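PDB 5YZW: Ifi204 from Mus musculus domesticus, which probably acts as a sensor of DNA in innate immunity, recognising the nucleic acid through its HIN domain. Local coordinates for residues E172-E177 with Q181-R186; G70-L75 with G117-G122; F135-I140 with K146-V151; E20-D25 with Y152-N157; T41-V46 with R99-A104. All blocks are in the same frame, centred on the assembly; numbering follows the deposited sequence.

Interaction 1: residues E172-E177 with Q181-R186; sequences ELTSTE and QLRSVR
E172 to T174 runs antiparallel to Q181 to R183, the short strand axes 4.7 Å apart at closest and inclined at 136°. Two hydrogen-bonded pairs, E172 with R183 and T174 with Q181, flank the non-hydrogen-bonded pair L173 with L182. All four backbone bonds are close to straight, as in R183 N to E172 O at 2.8 Å. On the side of L173 and L182 the contact is mainly apolar, CD1 of L173 approaching CD2 of L182 at 4.1 Å. The other side is polar and centres on T174. With chi1 at 75°, its OG1 lies between the backbone N and the carbonyl carbon; there it accepts R183 NE at 2.9 Å, in the guanidinium plane, and donates to a lone pair of Q181 OE1, also at 2.9 Å, a bond that rests on one of two Q181 conformers and is to that extent doubtful. T176 OG1, bonded mainly to D178 N, receives a weak bond from Q181 NE2. V185 CG1 lies 3.7 Å from E172 OE1. The pair forms a beta hairpin whose second strand also runs parallel to 145-151, the parallel pairing by which an OB-fold barrel closes.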
# COMPACT_ATOMS: atom_id res chain seq x y z
N GLU A 172 7.48 6.07 -2.12
CA GLU A 172 7.42 7.32 -2.88
C GLU A 172 8.32 7.25 -4.10
O GLU A 172 9.50 6.92 -3.99
CB GLU A 172 7.78 8.54 -2.04
CG GLU A 172 7.68 9.86 -2.83
CD GLU A 172 7.89 11.12 -1.98
OE1 GLU A 172 8.06 11.01 -0.75
OE2 GLU A 172 7.90 12.24 -2.55
N LEU A 173 7.76 7.61 -5.25
CA LEU A 173 8.49 7.57 -6.51
C LEU A 173 9.29 8.86 -6.61
O LEU A 173 8.73 9.96 -6.52
CB LEU A 173 7.53 7.44 -7.69
CG LEU A 173 8.13 7.63 -9.08
CD1 LEU A 173 8.99 6.41 -9.33
CD2 LEU A 173 7.04 7.72 -10.15
N THR A 174 10.60 8.74 -6.75
CA THR A 174 11.46 9.90 -6.84
C THR A 174 12.46 9.67 -7.97
O THR A 174 12.62 8.55 -8.47
CB THR A 174 12.19 10.18 -5.52
OG1 THR A 174 13.24 9.23 -5.35
CG2 THR A 174 11.24 10.05 -4.32
N SER A 175 13.13 10.74 -8.38
CA SER A 175 14.22 10.58 -9.33
C SER A 175 15.41 11.42 -8.89
O SER A 175 15.28 12.40 -8.16
CB SER A 175 13.79 10.94 -10.76
OG SER A 175 13.60 12.33 -10.91
N THR A 176 16.59 10.96 -9.30
CA THR A 176 17.84 11.70 -9.27
C THR A 176 18.42 11.67 -10.68
O THR A 176 17.90 10.98 -11.57
CB THR A 176 18.84 11.08 -8.29
OG1 THR A 176 19.43 9.92 -8.90
CG2 THR A 176 18.16 10.67 -7.00
N GLU A 177 19.50 12.41 -10.90
CA GLU A 177 20.11 12.35 -12.23
C GLU A 177 20.64 10.95 -12.56
O GLU A 177 20.86 10.66 -13.74
CB GLU A 177 21.21 13.40 -12.36
CG GLU A 177 22.50 13.10 -11.63
CD GLU A 177 23.49 14.26 -11.71
OE1 GLU A 177 23.98 14.69 -10.64
OE2 GLU A 177 23.77 14.73 -12.83
N GLN A 181 13.91 6.00 -8.20
CA GLN A 181 13.93 5.29 -6.93
C GLN A 181 12.52 5.21 -6.37
O GLN A 181 11.67 6.06 -6.64
CB GLN A 181 14.83 5.99 -5.90
CG GLN A 181 16.26 6.29 -6.39
CD GLN A 181 16.36 7.62 -7.13
OE1 GLN A 181 15.57 8.54 -6.89
NE2 GLN A 181 17.32 7.71 -8.06
N LEU A 182 12.28 4.17 -5.57
CA LEU A 182 11.11 4.06 -4.71
C LEU A 182 11.65 4.15 -3.29
O LEU A 182 12.35 3.24 -2.82
CB LEU A 182 10.37 2.76 -4.96
CG LEU A 182 9.68 2.63 -6.32
CD1 LEU A 182 9.20 1.20 -6.51
CD2 LEU A 182 8.50 3.60 -6.38
N ARG A 183 11.35 5.26 -2.62
CA ARG A 183 11.85 5.55 -1.29
C ARG A 183 10.84 5.15 -0.22
O ARG A 183 9.66 5.54 -0.28
CB ARG A 183 12.16 7.04 -1.17
CG ARG A 183 13.57 7.40 -1.57
CD ARG A 183 13.68 8.88 -1.84
NE ARG A 183 14.74 9.13 -2.83
CZ ARG A 183 16.04 9.17 -2.54
NH1 ARG A 183 16.45 8.96 -1.30
NH2 ARG A 183 16.92 9.40 -3.50
N SER A 184 11.31 4.38 0.75
CA SER A 184 10.52 4.16 1.96
C SER A 184 10.18 5.49 2.61
O SER A 184 11.00 6.41 2.64
CB SER A 184 11.31 3.28 2.92
OG SER A 184 12.38 4.01 3.49
N VAL A 185 8.95 5.59 3.11
CA VAL A 185 8.46 6.78 3.81
C VAL A 185 7.68 6.31 5.04
O VAL A 185 7.56 5.11 5.32
CB VAL A 185 7.57 7.68 2.93
CG1 VAL A 185 8.38 8.36 1.82
CG2 VAL A 185 6.41 6.88 2.36
N ARG A 186 7.12 7.29 5.77
CA ARG A 186 6.55 7.03 7.09
C ARG A 186 5.49 5.91 7.09
O ARG A 186 5.43 5.11 8.03
CB ARG A 186 5.95 8.32 7.65
CG ARG A 186 5.43 8.19 9.09
CD ARG A 186 5.05 9.55 9.62
NE ARG A 186 4.22 9.49 10.83
CZ ARG A 186 4.69 9.25 12.05
NH1 ARG A 186 5.98 9.02 12.24
NH2 ARG A 186 3.86 9.24 13.09

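Interaction 2: residues G70-L75 with G117-G122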
# COMPACT_ATOMS: atom_id res chain seq x y z
N GLY A 70 -9.80 11.68 2.60
CA GLY A 70 -8.97 11.50 1.43
C GLY A 70 -7.71 12.32 1.57
O GLY A 70 -7.77 13.53 1.79
N CYS A 71 -6.56 11.66 1.44
CA CYS A 71 -5.28 12.32 1.62
C CYS A 71 -4.25 11.58 0.78
O CYS A 71 -4.14 10.36 0.90
CB CYS A 71 -4.86 12.34 3.11
SG CYS A 71 -3.29 13.23 3.36
N ASN A 72 -3.57 12.30 -0.11
CA ASN A 72 -2.49 11.75 -0.92
C ASN A 72 -2.93 10.53 -1.73
O ASN A 72 -2.14 9.62 -1.99
CB ASN A 72 -1.28 11.39 -0.05
CG ASN A 72 -0.70 12.60 0.65
OD1 ASN A 72 -0.60 13.68 0.07
ND2 ASN A 72 -0.31 12.42 1.90
N GLY A 73 -4.20 10.49 -2.15
CA GLY A 73 -4.66 9.36 -2.94
C GLY A 73 -5.07 8.14 -2.14
O GLY A 73 -5.38 7.10 -2.73
N PHE A 74 -5.09 8.24 -0.82
CA PHE A 74 -5.56 7.16 0.04
C PHE A 74 -6.86 7.56 0.73
O PHE A 74 -7.17 8.74 0.90
CB PHE A 74 -4.53 6.81 1.12
CG PHE A 74 -3.24 6.24 0.56
CD1 PHE A 74 -2.24 7.08 0.10
CD2 PHE A 74 -3.04 4.87 0.50
CE1 PHE A 74 -1.03 6.56 -0.40
CE2 PHE A 74 -1.86 4.34 0.00
CZ PHE A 74 -0.86 5.19 -0.46
N LEU A 75 -7.61 6.55 1.13
CA LEU A 75 -8.75 6.73 2.04
C LEU A 75 -8.27 6.42 3.45
O LEU A 75 -7.75 5.32 3.71
CB LEU A 75 -9.92 5.82 1.68
CG LEU A 75 -10.59 5.93 0.32
CD1 LEU A 75 -11.94 5.19 0.35
CD2 LEU A 75 -10.78 7.38 -0.10
N GLY A 117 7.01 11.92 -6.67
CA GLY A 117 6.32 12.15 -5.43
C GLY A 117 5.02 11.37 -5.30
O GLY A 117 4.43 11.36 -4.21
N THR A 118 4.56 10.71 -6.34
CA THR A 118 3.40 9.85 -6.17
C THR A 118 3.79 8.60 -5.40
O THR A 118 4.95 8.19 -5.37
CB THR A 118 2.81 9.50 -7.53
OG1 THR A 118 3.86 9.02 -8.38
CG2 THR A 118 2.19 10.73 -8.18
N PHE A 119 2.81 8.00 -4.74
CA PHE A 119 3.03 6.81 -3.94
C PHE A 119 2.66 5.55 -4.73
O PHE A 119 1.64 5.51 -5.42
CB PHE A 119 2.24 6.91 -2.64
CG PHE A 119 2.61 8.13 -1.84
CD1 PHE A 119 3.78 8.17 -1.09
CD2 PHE A 119 1.82 9.27 -1.90
CE1 PHE A 119 4.14 9.30 -0.37
CE2 PHE A 119 2.17 10.40 -1.17
CZ PHE A 119 3.34 10.42 -0.41
N VAL A 120 3.51 4.54 -4.63
CA VAL A 120 3.49 3.39 -5.53
C VAL A 120 3.43 2.12 -4.69
O VAL A 120 4.02 2.05 -3.61
CB VAL A 120 4.73 3.39 -6.46
CG1 VAL A 120 4.82 2.10 -7.27
CG2 VAL A 120 4.70 4.60 -7.38
N SER A 121 2.70 1.11 -5.19
CA SER A 121 2.61 -0.21 -4.59
C SER A 121 2.87 -1.22 -5.69
O SER A 121 2.42 -1.02 -6.83
CB SER A 121 1.23 -0.46 -3.98
OG SER A 121 1.11 0.15 -2.71
N GLY A 122 3.58 -2.30 -5.38
CA GLY A 122 3.94 -3.25 -6.41
C GLY A 122 4.80 -4.36 -5.86
O GLY A 122 5.41 -4.23 -4.79
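The ring of F74 meets F119 edge-on: F119 CB lies near the plane of that ring, 4.0 Å from F74 CE1, and the carbonyl oxygen of C71 also sits in plane at the edge. K47 makes a cation-pi contact with the same ring. The F119 ring carries G117 O over one face, 3.9 Å above the plane and displaced toward the rim. N72 reaches it by its CB, 3.8 Å from F119 CE2, and the amide plane of N72 is turned 51° from the ring, so that the two flat groups are not stacked. Beyond these segments F119 touches E172. N72 is presented by a type I' turn from C71 to F74, closed by backbone bonds in both directions between its end residues; the positive phi values of N72 and G73 belong to this turn. F74 has chi1 at -65°, CG anti to its carbonyl carbon, and from there its far edge extends to F119. A hairpin tip of the first OB fold thereby touches the opening strand of the second. The nearest approaches are mostly of carbon on carbon, and 135 Å² is buried. The contact is therefore one of dispersion and shape, and by itself offers no directional bond.

Interaction 3: residues F135-I140 with K146-V151; sequences FIYYGI and KMEVVV
I140 lies beside M147, the two side chains pointing the same way, and each carbon of its side chain has a partner. CB faces M147 O at 4.1 Å. From it CG1, between the backbone N and the carbonyl carbon (chi1 66°), meets M147 O at 3.5 Å and M147 CG at 3.7 Å, while the other branch, CG2, touches V149 CG2. At the tip CD1 packs against that same V149 methyl at 3.7 Å and reaches back to M147 CG. With an alanine here, M147 CG and V149 CG2 would probably lose their shared cover and a gap would open beside them. The strands pair as an antiparallel beta hairpin, the second and third strands of an OB-fold barrel, with the backbone bond from I140 N to M147 O at 2.8 Å running nearly along the C=O axis. Further along the face of I140, V151 CG2 touches the edge of the Y138 ring near its plane, and I136 CG2 presses on V151 CB at 3.5 Å. On the other face Y137 CD2 rests on V150 CG2, and its ring makes a cation-pi contact with R132.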
# COMPACT_ATOMS: atom_id res chain seq x y z
N PHE A 135 21.42 3.23 5.08
CA PHE A 135 20.42 3.04 4.05
C PHE A 135 20.69 1.73 3.44
O PHE A 135 21.77 1.26 3.56
CB PHE A 135 20.58 4.07 2.95
CG PHE A 135 20.23 5.44 3.36
CD1 PHE A 135 21.05 6.14 4.17
CD2 PHE A 135 19.07 6.00 2.96
CE1 PHE A 135 20.73 7.39 4.58
CE2 PHE A 135 18.74 7.24 3.36
CZ PHE A 135 19.57 7.95 4.18
N ILE A 136 19.71 1.14 2.77
CA ILE A 136 19.87 -0.10 2.03
C ILE A 136 19.19 0.02 0.68
O ILE A 136 18.01 0.41 0.58
CB ILE A 136 19.37 -1.31 2.83
CG1 ILE A 136 19.21 -2.52 1.93
CG2 ILE A 136 18.08 -0.98 3.52
CD1 ILE A 136 19.13 -3.76 2.72
N TYR A 137 19.94 -0.28 -0.38
CA TYR A 137 19.55 -0.04 -1.76
C TYR A 137 19.30 -1.38 -2.43
O TYR A 137 20.21 -2.21 -2.53
CB TYR A 137 20.65 0.73 -2.51
CG TYR A 137 21.00 2.08 -1.91
CD1 TYR A 137 21.87 2.18 -0.82
CD2 TYR A 137 20.47 3.25 -2.42
CE1 TYR A 137 22.19 3.41 -0.26
CE2 TYR A 137 20.78 4.49 -1.87
CZ TYR A 137 21.64 4.57 -0.80
OH TYR A 137 21.95 5.80 -0.25
N TYR A 138 18.07 -1.60 -2.87
CA TYR A 138 17.69 -2.82 -3.58
C TYR A 138 17.53 -2.50 -5.06
O TYR A 138 16.64 -1.74 -5.45
CB TYR A 138 16.40 -3.41 -3.03
CG TYR A 138 16.48 -3.96 -1.62
CD1 TYR A 138 17.00 -5.22 -1.39
CD2 TYR A 138 15.98 -3.24 -0.54
CE1 TYR A 138 17.06 -5.75 -0.11
CE2 TYR A 138 16.03 -3.76 0.75
CZ TYR A 138 16.58 -5.02 0.95
OH TYR A 138 16.64 -5.56 2.21
N GLY A 139 18.40 -3.07 -5.90
CA GLY A 139 18.17 -3.05 -7.33
C GLY A 139 16.98 -3.94 -7.68
O GLY A 139 16.99 -5.14 -7.35
N ILE A 140 15.95 -3.38 -8.31
CA ILE A 140 14.81 -4.16 -8.77
C ILE A 140 14.65 -3.97 -10.27
O ILE A 140 15.13 -2.99 -10.85
CB ILE A 140 13.48 -3.78 -8.05
CG1 ILE A 140 13.07 -2.35 -8.40
CG2 ILE A 140 13.59 -3.99 -6.55
CD1 ILE A 140 11.62 -1.99 -8.00
N LYS A 146 14.78 -1.09 -14.91
CA LYS A 146 15.42 -1.33 -13.62
C LYS A 146 15.41 -0.04 -12.81
O LYS A 146 15.46 1.06 -13.38
CB LYS A 146 16.88 -1.82 -13.79
CG LYS A 146 17.03 -3.17 -14.49
CD LYS A 146 17.74 -3.02 -15.84
CE LYS A 146 17.65 -4.30 -16.66
NZ LYS A 146 18.74 -4.40 -17.67
N MET A 147 15.35 -0.17 -11.49
CA MET A 147 15.43 0.98 -10.60
C MET A 147 15.88 0.51 -9.22
O MET A 147 16.08 -0.69 -8.98
CB MET A 147 14.10 1.75 -10.53
CG MET A 147 12.87 0.87 -10.29
SD MET A 147 11.26 1.73 -10.26
CE MET A 147 11.71 3.39 -9.80
N GLU A 148 16.06 1.47 -8.32
CA GLU A 148 16.49 1.21 -6.95
C GLU A 148 15.32 1.41 -6.00
O GLU A 148 14.55 2.35 -6.14
CB GLU A 148 17.62 2.15 -6.53
CG GLU A 148 18.98 1.86 -7.07
CD GLU A 148 20.01 2.83 -6.52
OE1 GLU A 148 19.61 3.96 -6.16
OE2 GLU A 148 21.20 2.47 -6.44
N VAL A 149 15.20 0.52 -5.01
CA VAL A 149 14.36 0.76 -3.85
C VAL A 149 15.28 1.21 -2.72
O VAL A 149 16.22 0.50 -2.36
CB VAL A 149 13.56 -0.49 -3.46
CG1 VAL A 149 12.71 -0.21 -2.23
CG2 VAL A 149 12.68 -0.94 -4.62
N VAL A 150 15.03 2.40 -2.19
CA VAL A 150 15.85 2.95 -1.12
C VAL A 150 15.10 2.75 0.19
O VAL A 150 13.99 3.27 0.37
CB VAL A 150 16.18 4.43 -1.36
CG1 VAL A 150 17.09 4.96 -0.26
CG2 VAL A 150 16.86 4.59 -2.72
N VAL A 151 15.69 1.99 1.10
CA VAL A 151 15.09 1.69 2.39
C VAL A 151 15.96 2.29 3.48
O VAL A 151 17.19 2.13 3.49
CB VAL A 151 14.91 0.18 2.58
CG1 VAL A 151 14.31 -0.12 3.95
CG2 VAL A 151 13.99 -0.37 1.49

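Interaction 4: residues E20-D25 with Y152-N157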
# COMPACT_ATOMS: atom_id res chain seq x y z
N GLU A 20 -0.74 -7.16 7.28
CA GLU A 20 -0.72 -7.25 8.73
C GLU A 20 -0.55 -5.84 9.30
O GLU A 20 -0.07 -4.93 8.61
CB GLU A 20 0.44 -8.14 9.19
CG GLU A 20 1.78 -7.55 8.79
CD GLU A 20 2.99 -8.40 9.20
OE1 GLU A 20 2.84 -9.29 10.07
OE2 GLU A 20 4.07 -8.18 8.63
N PRO A 21 -0.91 -5.64 10.56
CA PRO A 21 -0.63 -4.35 11.18
C PRO A 21 0.85 -4.23 11.51
O PRO A 21 1.57 -5.22 11.67
CB PRO A 21 -1.49 -4.35 12.45
CG PRO A 21 -1.85 -5.78 12.69
CD PRO A 21 -1.80 -6.49 11.38
N PHE A 22 1.31 -2.99 11.61
CA PHE A 22 2.73 -2.74 11.85
C PHE A 22 2.86 -1.38 12.50
O PHE A 22 1.95 -0.53 12.44
CB PHE A 22 3.55 -2.83 10.55
CG PHE A 22 3.17 -1.80 9.51
CD1 PHE A 22 2.18 -2.07 8.58
CD2 PHE A 22 3.79 -0.56 9.48
CE1 PHE A 22 1.82 -1.12 7.63
CE2 PHE A 22 3.44 0.39 8.56
CZ PHE A 22 2.46 0.11 7.61
N THR A 23 3.97 -1.21 13.20
CA THR A 23 4.31 0.03 13.89
C THR A 23 4.98 0.99 12.92
O THR A 23 6.06 0.70 12.40
CB THR A 23 5.22 -0.28 15.08
OG1 THR A 23 4.72 -1.43 15.78
CG2 THR A 23 5.34 0.91 16.01
N TYR A 24 4.34 2.13 12.69
CA TYR A 24 4.90 3.13 11.79
C TYR A 24 5.50 4.31 12.54
O TYR A 24 6.28 5.06 11.95
CB TYR A 24 3.83 3.63 10.82
CG TYR A 24 2.71 4.44 11.44
CD1 TYR A 24 1.59 3.82 12.00
CD2 TYR A 24 2.77 5.83 11.45
CE1 TYR A 24 0.57 4.57 12.58
CE2 TYR A 24 1.75 6.58 12.01
CZ TYR A 24 0.65 5.94 12.57
OH TYR A 24 -0.35 6.68 13.14
N ASP A 25 5.17 4.49 13.81
CA ASP A 25 5.83 5.49 14.66
C ASP A 25 6.33 4.72 15.88
O ASP A 25 5.55 4.38 16.78
CB ASP A 25 4.87 6.63 15.00
CG ASP A 25 5.49 7.68 15.93
OD1 ASP A 25 6.42 7.35 16.69
OD2 ASP A 25 5.04 8.84 15.89
N TYR A 152 15.31 3.00 4.40
CA TYR A 152 15.95 3.55 5.59
C TYR A 152 15.05 3.33 6.79
O TYR A 152 13.82 3.37 6.67
CB TYR A 152 16.22 5.04 5.41
CG TYR A 152 16.95 5.65 6.58
CD1 TYR A 152 18.32 5.51 6.70
CD2 TYR A 152 16.27 6.36 7.56
CE1 TYR A 152 19.00 6.06 7.77
CE2 TYR A 152 16.93 6.91 8.63
CZ TYR A 152 18.30 6.76 8.73
OH TYR A 152 18.98 7.31 9.79
N GLY A 153 15.65 3.11 7.96
CA GLY A 153 14.87 3.05 9.19
C GLY A 153 14.22 1.71 9.47
O GLY A 153 14.81 0.67 9.17
N ARG A 154 13.00 1.71 10.02
CA ARG A 154 12.41 0.48 10.55
C ARG A 154 12.41 -0.64 9.51
O ARG A 154 12.62 -1.81 9.86
CB ARG A 154 10.98 0.76 11.06
CG ARG A 154 9.94 1.01 9.97
CD ARG A 154 8.54 1.28 10.57
NE ARG A 154 7.77 2.13 9.68
CZ ARG A 154 7.12 1.67 8.62
NH1 ARG A 154 7.12 0.37 8.35
NH2 ARG A 154 6.48 2.50 7.82
N LEU A 155 12.20 -0.31 8.24
CA LEU A 155 12.11 -1.35 7.22
C LEU A 155 13.47 -1.94 6.83
O LEU A 155 13.50 -2.87 6.01
CB LEU A 155 11.38 -0.82 5.97
CG LEU A 155 9.85 -0.65 6.10
CD1 LEU A 155 9.23 -0.11 4.82
CD2 LEU A 155 9.17 -1.95 6.49
N THR A 156 14.59 -1.46 7.40
CA THR A 156 15.85 -2.16 7.13
C THR A 156 15.92 -3.50 7.84
O THR A 156 16.81 -4.29 7.51
CB THR A 156 17.08 -1.31 7.51
OG1 THR A 156 17.06 -0.98 8.91
CG2 THR A 156 17.13 -0.02 6.71
N ASN A 157 15.02 -3.78 8.78
CA ASN A 157 15.03 -5.06 9.49
C ASN A 157 14.39 -6.19 8.69
O ASN A 157 14.34 -7.32 9.19
CB ASN A 157 14.32 -4.95 10.84
CG ASN A 157 14.75 -3.73 11.64
OD1 ASN A 157 13.92 -3.05 12.25
ND2 ASN A 157 16.05 -3.45 11.65
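R154 packs on F22 through one face of its guanidinium: F22 CD2 lies over that face, 3.6 Å from R154 NH1, and the two planes are 29° apart, short of a parallel stack. The side chains themselves cross at about a right angle. R154 reaches this place with CG between the backbone N and the carbonyl carbon (chi1 72°) and the chain extended from there to NE. A close carbon-to-carbonyl approach accompanies it, R154 CD standing 3.1 Å from the backbone oxygen of T23. Van der Waals contact is made where R154 NE passes Y24 CA at 3.7 Å; Y24 CB lies farther off, near R154 NH2.

Hydrogen bonds act around the contact instead of across it. Within 152-157, G153 O accepts both T156 N and T156 OG1, each at 2.8 Å, closing the start of the 3-10 segment from which R154 projects. Beyond the two segments, R154 NH2 donates to the backbone oxygens of S188 and R186, while F22 meets the ring of Y189. The contact joins a strand of the first OB fold to the segment that follows the third strand of the second. Its chemistry implies that the guanidinium is oriented by carbonyl groups of the C-terminal part of the chain; F22 CD2 over its face adds dispersion, and the nearby T23 O would probably favour the positive group.

Interaction 5: residues T41-V46 with R99-A104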
# COMPACT_ATOMS: atom_id res chain seq x y z
N THR A 41 -17.42 -0.46 -9.27
CA THR A 41 -16.74 0.15 -10.41
C THR A 41 -15.35 0.74 -10.12
O THR A 41 -14.63 1.06 -11.07
CB THR A 41 -17.61 1.25 -11.02
OG1 THR A 41 -17.84 2.29 -10.06
CG2 THR A 41 -18.96 0.69 -11.46
N GLU A 42 -14.95 0.90 -8.86
CA GLU A 42 -13.68 1.55 -8.53
C GLU A 42 -12.99 0.80 -7.40
O GLU A 42 -13.63 0.09 -6.62
CB GLU A 42 -13.88 3.01 -8.10
CG GLU A 42 -14.38 3.95 -9.16
CD GLU A 42 -14.64 5.33 -8.59
OE1 GLU A 42 -15.62 5.47 -7.81
OE2 GLU A 42 -13.85 6.25 -8.90
N PHE A 43 -11.68 0.96 -7.30
CA PHE A 43 -10.96 0.42 -6.16
C PHE A 43 -10.24 1.55 -5.43
O PHE A 43 -9.91 2.58 -6.02
CB PHE A 43 -9.98 -0.69 -6.55
CG PHE A 43 -8.75 -0.22 -7.28
CD1 PHE A 43 -8.74 -0.13 -8.66
CD2 PHE A 43 -7.57 0.05 -6.59
CE1 PHE A 43 -7.60 0.27 -9.34
CE2 PHE A 43 -6.42 0.46 -7.27
CZ PHE A 43 -6.45 0.56 -8.64
N PHE A 44 -10.05 1.36 -4.14
CA PHE A 44 -9.49 2.39 -3.29
C PHE A 44 -8.39 1.79 -2.44
O PHE A 44 -8.49 0.65 -1.97
CB PHE A 44 -10.56 3.01 -2.39
CG PHE A 44 -11.70 3.64 -3.16
CD1 PHE A 44 -12.80 2.90 -3.56
CD2 PHE A 44 -11.63 4.97 -3.55
CE1 PHE A 44 -13.83 3.48 -4.28
CE2 PHE A 44 -12.65 5.56 -4.27
CZ PHE A 44 -13.76 4.82 -4.63
N ARG A 45 -7.33 2.58 -2.22
CA ARG A 45 -6.28 2.21 -1.30
C ARG A 45 -6.55 2.87 0.04
O ARG A 45 -6.77 4.08 0.10
CB ARG A 45 -4.91 2.61 -1.87
CG ARG A 45 -4.37 1.54 -2.78
CD ARG A 45 -3.32 2.08 -3.76
NE ARG A 45 -2.96 1.07 -4.74
CZ ARG A 45 -1.84 1.09 -5.46
NH1 ARG A 45 -0.96 2.07 -5.31
NH2 ARG A 45 -1.60 0.12 -6.33
N VAL A 46 -6.58 2.07 1.10
CA VAL A 46 -7.05 2.48 2.42
C VAL A 46 -5.91 2.40 3.41
O VAL A 46 -5.20 1.39 3.47
CB VAL A 46 -8.22 1.59 2.89
CG1 VAL A 46 -8.73 2.06 4.26
CG2 VAL A 46 -9.34 1.60 1.87
N ARG A 99 -10.90 -6.58 -10.36
CA ARG A 99 -10.03 -7.26 -9.40
C ARG A 99 -8.58 -7.19 -9.83
O ARG A 99 -7.71 -6.80 -9.04
CB ARG A 99 -10.46 -8.72 -9.23
CG ARG A 99 -11.75 -8.90 -8.45
CD ARG A 99 -12.07 -10.36 -8.19
NE ARG A 99 -13.28 -10.51 -7.40
CZ ARG A 99 -13.31 -10.58 -6.07
NH1 ARG A 99 -12.17 -10.51 -5.38
NH2 ARG A 99 -14.46 -10.71 -5.43
N GLN A 100 -8.29 -7.56 -11.07
CA GLN A 100 -6.89 -7.56 -11.47
C GLN A 100 -6.36 -6.14 -11.61
O GLN A 100 -5.21 -5.87 -11.26
CB GLN A 100 -6.68 -8.34 -12.77
CG GLN A 100 -5.20 -8.54 -13.19
CD GLN A 100 -4.20 -8.68 -12.02
OE1 GLN A 100 -3.46 -7.76 -11.69
NE2 GLN A 100 -4.21 -9.85 -11.38
N ARG A 101 -7.19 -5.20 -12.06
CA ARG A 101 -6.76 -3.81 -12.05
C ARG A 101 -6.38 -3.38 -10.63
O ARG A 101 -5.40 -2.66 -10.42
CB ARG A 101 -7.85 -2.91 -12.63
CG ARG A 101 -7.30 -1.65 -13.28
CD ARG A 101 -8.27 -1.04 -14.27
NE ARG A 101 -9.21 -0.15 -13.60
CZ ARG A 101 -10.51 -0.39 -13.47
NH1 ARG A 101 -11.03 -1.50 -13.99
NH2 ARG A 101 -11.29 0.47 -12.83
N ALA A 102 -7.12 -3.87 -9.62
CA ALA A 102 -6.84 -3.47 -8.25
C ALA A 102 -5.54 -4.05 -7.73
O ALA A 102 -4.90 -3.44 -6.87
CB ALA A 102 -7.98 -3.89 -7.33
N ASN A 103 -5.14 -5.22 -8.22
CA ASN A 103 -3.97 -5.93 -7.71
C ASN A 103 -2.77 -5.84 -8.66
O ASN A 103 -1.79 -6.56 -8.49
CB ASN A 103 -4.35 -7.39 -7.44
CG ASN A 103 -3.27 -8.16 -6.70
OD1 ASN A 103 -2.61 -9.03 -7.27
ND2 ASN A 103 -3.07 -7.82 -5.43
N ALA A 104 -2.82 -4.96 -9.66
CA ALA A 104 -1.77 -4.94 -10.66
C ALA A 104 -0.53 -4.22 -10.14
O ALA A 104 -0.63 -3.24 -9.40
CB ALA A 104 -2.26 -4.29 -11.95
O HOH W 1 -3.04 -2.03 -8.12
O HOH W 2 -4.21 -1.57 -5.15
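R101 opens the contact with its carbonyl oxygen, 3.8 Å from F43 CE1 at an oblique approach to the ring. Its chain bends at chi3 (86°), bringing NH2 to a long 3.8 Å from T41 O, which lies near the guanidinium plane. A102 then supplies the main contact. Its CA stands 3.7 Å above the F43 centroid, only 5° off the normal, a CH-pi contact, and its CB rests on F43 CG at 3.8 Å. A serine in place of F43 would probably leave the A102 face of the helix without its aromatic cover. A102 O also accepts from water 2 at 2.6 Å, and that water in turn accepts from R45 NE in the guanidinium plane, at 2.9 Å. Water 1 lies between R45 NH2 and the oxygens of A102 and A104, though its donations are less certain. Since A102 also touches L16 and T36, this is a helix of the segment between the two OB folds lying against the strands of the first, the tandem arrangement of a HIN domain.

Overall arrangement
Interactions 1 and 3 hold one sheet, that of the second OB fold: strands 180-183 and 145-151 are neighbours, L182 and S184 bond to V150, and the contact centres lie about 9 Å apart. Interaction 3 is the most buried and apolar; interaction 1 has one apolar face and one polar, partly exposed. Interactions 2 and 4 instead bridge the two folds with small contacts, one of carbon against ring, the other of guanidinium against ring. Interaction 4 connects to interaction 1 through a salt bridge of D25 with R186. Interaction 5 lays a linker helix on the first fold, adding water, and meets interaction 2 where L75 N bonds R45 O. Both lie partly at the surface, with N72, T41 and R101 exposed.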